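Local coordinates for protein endoglucanase (PDB 1UWW) that hydrolyses internal beta-1,4-glucosidic linkages in cellulose and related glucans, this fragment being its family 28 carbohydrate-binding module, specific for non-crystalline cellulose, at residues K148-V151 and R152-T155; F170-V173 and E174-F177. All blocks are in the same frame, centred on the assembly; numbering follows the deposited sequence.

Contact 1: residues K148-V151 and R152-T155; sequences KINV and RDIT
N150 reaches forward along the chain to D153, its side-chain carbonyl taking up the D153 N-H as the chain leaves the strand. The site is a type I beta turn, V151 to I154, by which the chain departs from strand 142-150 of the module's beta sandwich. A chi1 of -171° sets the N150 amide opposite the backbone nitrogen and carries it over the start of the turn, where D153 N donates to N150 OD1 at 2.9 Å. The bond is bent, with an N-H...O angle of 142°. The amide and the D153 carboxylate then lie stacked, their planes 14° apart, with N150 CG 3.5 Å from D153 OD2. The turn's own backbone bond runs from I154 N to V151 O at 3.2 Å, with the donor well above the carbonyl plane. Beside that bond I154 CD1 rests 4.0 Å from V151 CB. A water joins the outer ends of the stack: N150 ND2 donates to it at 3.2 Å, and it donates to D153 OD1 at 2.9 Å.

Further out, side chains tie the turn into the fold. The other carboxylate oxygen of D153, OD2, is salt-bridged to K124, which would favour the charged form of D153 and helps fix the rotation of its group. R83 NH1 binds V151 O, the same oxygen that I154 N uses. V151 packs on L109 and F111, and I154 on P123, so both apolar residues face the opposite sheet. R152 turns its guanidinium away to salt bridges with D87 and D159, and its NH2 also bonds the backbone oxygens of G84 and N86.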
loop_
_atom_site.group_PDB
_atom_site.type_symbol
_atom_site.label_atom_id
_atom_site.label_comp_id
_atom_site.label_asym_id
_atom_site.label_seq_id
_atom_site.Cartn_x
_atom_site.Cartn_y
_atom_site.Cartn_z
ATOM N N LYS A 148 -12.206 4.273 -1.946
ATOM C CA LYS A 148 -12.893 3.009 -2.228
ATOM C C LYS A 148 -11.835 1.920 -2.172
ATOM O O LYS A 148 -10.915 1.938 -2.967
ATOM C CB LYS A 148 -13.571 3.073 -3.606
ATOM C CG LYS A 148 -14.339 1.869 -4.043
ATOM C CD LYS A 148 -15.118 2.168 -5.344
ATOM C CE LYS A 148 -16.079 1.068 -5.770
ATOM N NZ LYS A 148 -17.258 1.623 -6.506
ATOM N N ILE A 149 -11.931 1.058 -1.158
ATOM C CA ILE A 149 -10.913 0.035 -0.909
ATOM C C ILE A 149 -11.567 -1.343 -1.028
ATOM O O ILE A 149 -12.550 -1.629 -0.370
ATOM C CB ILE A 149 -10.254 0.218 0.479
ATOM C CG1 ILE A 149 -9.529 1.593 0.542
ATOM C CG2 ILE A 149 -9.276 -0.896 0.769
ATOM C CD1 ILE A 149 -9.141 2.038 1.907
ATOM N N ASN A 150 -11.000 -2.181 -1.895
ATOM C CA ASN A 150 -11.546 -3.487 -2.198
ATOM C C ASN A 150 -11.256 -4.462 -1.061
ATOM O O ASN A 150 -10.106 -4.712 -0.709
ATOM C CB ASN A 150 -10.958 -3.996 -3.511
ATOM C CG ASN A 150 -11.631 -5.262 -4.015
ATOM O OD1 ASN A 150 -11.826 -6.217 -3.270
ATOM N ND2 ASN A 150 -12.010 -5.259 -5.298
ATOM N N VAL A 151 -12.323 -4.993 -0.486
ATOM C CA VAL A 151 -12.233 -6.042 0.531
ATOM C C VAL A 151 -12.656 -7.436 0.038
ATOM O O VAL A 151 -12.429 -8.424 0.728
ATOM C CB VAL A 151 -13.033 -5.678 1.801
ATOM C CG1 VAL A 151 -12.421 -4.447 2.488
ATOM C CG2 VAL A 151 -14.508 -5.425 1.496
ATOM N N ARG A 152 -13.281 -7.492 -1.127
ATOM C CA ARG A 152 -13.565 -8.757 -1.809
ATOM C C ARG A 152 -12.267 -9.524 -2.033
ATOM O O ARG A 152 -12.244 -10.760 -1.940
ATOM C CB ARG A 152 -14.291 -8.467 -3.117
ATOM C CG ARG A 152 -14.694 -9.704 -3.921
ATOM C CD ARG A 152 -15.428 -10.745 -3.133
ATOM N NE ARG A 152 -16.504 -10.205 -2.314
ATOM C CZ ARG A 152 -17.092 -10.882 -1.335
ATOM N NH1 ARG A 152 -16.724 -12.132 -1.085
ATOM N NH2 ARG A 152 -18.034 -10.349 -0.574
ATOM N N ASP A 153 -11.179 -8.794 -2.237
ATOM C CA ASP A 153 -9.868 -9.379 -2.518
ATOM C C ASP A 153 -9.117 -9.878 -1.293
ATOM O O ASP A 153 -8.003 -10.412 -1.435
ATOM C CB ASP A 153 -9.037 -8.393 -3.343
ATOM C CG ASP A 153 -9.562 -8.262 -4.780
ATOM O OD1 ASP A 153 -10.396 -9.111 -5.186
ATOM O OD2 ASP A 153 -9.239 -7.351 -5.563
ATOM N N ILE A 154 -9.699 -9.787 -0.100
ATOM C CA ILE A 154 -9.097 -10.395 1.090
ATOM C C ILE A 154 -9.485 -11.858 1.113
ATOM O O ILE A 154 -10.612 -12.201 1.432
ATOM C CB ILE A 154 -9.552 -9.661 2.391
ATOM C CG1 ILE A 154 -9.147 -8.181 2.357
ATOM C CG2 ILE A 154 -8.935 -10.295 3.643
ATOM C CD1 ILE A 154 -9.738 -7.334 3.460
ATOM N N THR A 155 -8.528 -12.731 0.819
ATOM C CA THR A 155 -8.813 -14.163 0.770
ATOM C C THR A 155 -8.792 -14.839 2.112
ATOM O O THR A 155 -9.355 -15.927 2.225
ATOM C CB THR A 155 -7.848 -14.908 -0.143
ATOM O OG1 THR A 155 -6.505 -14.769 0.346
ATOM C CG2 THR A 155 -7.868 -14.316 -1.551
HETATM O O HOH W 1 -12.777 -8.135 -6.504
#

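Contact 2: residues F170-V173 and E174-F177; sequences FADV and ESDF
D172 and S175 meet through one carboxylate oxygen gripped twice by a single residue, a compact illustration of how an aspartate can shape the chain that follows it. The first torsion of D172 (chi1 -171°) swings its carboxylate forward over the bend. There OD1 accepts from S175 N at 2.8 Å, met on its syn side and only modestly out of the carboxylate plane. The serine hydroxyl donates to the same OD1 at 2.7 Å, rising farther from the plane and on the opposite face. Two donors on either side of the plane, belonging to one residue, restrict both the tilt of the carboxylate and the path of the backbone between. The second oxygen, D172 OD2, forms a salt bridge with K63, whose NZ also bonds S175 O; this shared lysine probably stabilises the charged carboxylate of a buried aspartate.

The bend lies where strand 165-173 of the five-stranded sheet ends and the chain sets out for strand 180-189 in the facing sheet of the beta sandwich. E174 makes the reversal by adopting left-handed backbone angles (phi 55°, psi 36°), which bring its CB within 3.2 Å of V173 O while the extended side chain runs out from the fold. V173 points away on the other side of the strand, packing on A104 and N106 and on T127 of the second subunit.

S175 OG has a further role. F177 N approaches it at 3.3 Å in a weak but nearly straight bond, the pattern of an ST turn. Beyond this, the F177 ring leads away from the bend onto F57, L95 and P97.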
loop_
_atom_site.group_PDB
_atom_site.type_symbol
_atom_site.label_atom_id
_atom_site.label_comp_id
_atom_site.label_asym_id
_atom_site.label_seq_id
_atom_site.Cartn_x
_atom_site.Cartn_y
_atom_site.Cartn_z
ATOM N N PHE A 170 -3.469 6.313 7.994
ATOM C CA PHE A 170 -3.220 7.434 7.082
ATOM C C PHE A 170 -1.729 7.732 7.106
ATOM O O PHE A 170 -1.256 8.543 7.926
ATOM C CB PHE A 170 -4.026 8.659 7.495
ATOM C CG PHE A 170 -5.510 8.456 7.449
ATOM C CD1 PHE A 170 -6.175 7.892 8.507
ATOM C CD2 PHE A 170 -6.257 8.838 6.339
ATOM C CE1 PHE A 170 -7.550 7.735 8.510
ATOM C CE2 PHE A 170 -7.637 8.670 6.322
ATOM C CZ PHE A 170 -8.275 8.118 7.406
ATOM N N ALA A 171 -0.953 7.087 6.252
ATOM C CA ALA A 171 0.513 7.121 6.354
ATOM C C ALA A 171 1.159 8.156 5.442
ATOM O O ALA A 171 0.759 8.361 4.309
ATOM C CB ALA A 171 1.069 5.757 6.038
ATOM N N ASP A 172 2.200 8.792 5.960
ATOM C CA ASP A 172 3.012 9.765 5.249
ATOM C C ASP A 172 3.882 9.091 4.202
ATOM O O ASP A 172 4.541 8.088 4.487
ATOM C CB ASP A 172 3.901 10.448 6.291
ATOM C CG ASP A 172 4.654 11.646 5.770
ATOM O OD1 ASP A 172 4.362 12.190 4.701
ATOM O OD2 ASP A 172 5.601 12.077 6.481
ATOM N N VAL A 173 3.934 9.672 3.012
ATOM C CA VAL A 173 4.885 9.290 1.979
ATOM C C VAL A 173 5.655 10.547 1.571
ATOM O O VAL A 173 5.347 11.203 0.589
ATOM C CB VAL A 173 4.178 8.711 0.731
ATOM C CG1 VAL A 173 5.203 8.151 -0.235
ATOM C CG2 VAL A 173 3.143 7.638 1.106
ATOM N N GLU A 174 6.671 10.871 2.368
ATOM C CA GLU A 174 7.562 11.999 2.089
ATOM C C GLU A 174 6.821 13.347 1.896
ATOM O O GLU A 174 7.193 14.166 1.051
ATOM C CB GLU A 174 8.455 11.697 0.864
ATOM C CG GLU A 174 9.452 10.558 1.070
ATOM C CD GLU A 174 10.267 10.201 -0.189
ATOM O OE1 GLU A 174 10.144 10.872 -1.253
ATOM O OE2 GLU A 174 11.040 9.223 -0.124
ATOM N N SER A 175 5.750 13.562 2.655
ATOM C CA SER A 175 4.906 14.749 2.442
ATOM C C SER A 175 5.192 15.811 3.487
ATOM O O SER A 175 5.848 15.553 4.485
ATOM C CB SER A 175 3.421 14.412 2.516
ATOM O OG SER A 175 2.978 14.386 3.856
ATOM N N ASP A 176 4.674 17.011 3.232
ATOM C CA ASP A 176 4.716 18.097 4.203
ATOM C C ASP A 176 3.316 18.496 4.632
ATOM O O ASP A 176 3.081 19.625 5.100
ATOM C CB ASP A 176 5.524 19.269 3.651
ATOM C CG ASP A 176 4.930 19.891 2.430
ATOM O OD1 ASP A 176 3.926 19.405 1.846
ATOM O OD2 ASP A 176 5.442 20.951 1.947
ATOM N N PHE A 177 2.367 17.576 4.509
ATOM C CA PHE A 177 0.997 17.896 4.834
ATOM C C PHE A 177 0.825 18.415 6.264
ATOM O O PHE A 177 1.306 17.824 7.233
ATOM C CB PHE A 177 0.068 16.664 4.659
ATOM C CG PHE A 177 -1.353 16.985 5.034
ATOM C CD1 PHE A 177 -2.192 17.629 4.152
ATOM C CD2 PHE A 177 -1.818 16.732 6.297
ATOM C CE1 PHE A 177 -3.483 17.987 4.516
ATOM C CE2 PHE A 177 -3.110 17.099 6.670
ATOM C CZ PHE A 177 -3.931 17.708 5.787
#

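Contacts 1 and 2 solve one problem, how a chain leaves a strand, in the two facing sheets of the sandwich. Their centres lie 24 Å apart and they do not touch. Each is partly buried, and each uses a polar side chain at or near the end of its strand to hold a backbone N-H three residues on. Contact 1 relies on a neutral amide, a stacked carboxylate and a bridging water; contact 2 uses a buried carboxylate and a hydroxyl. In both, a lysine pairs with the aspartate's second oxygen. Both send apolar side chains to the facing sheet, but V151 and I154 also touch each other within contact 1, while F177 makes no apolar contact with segment 170-173.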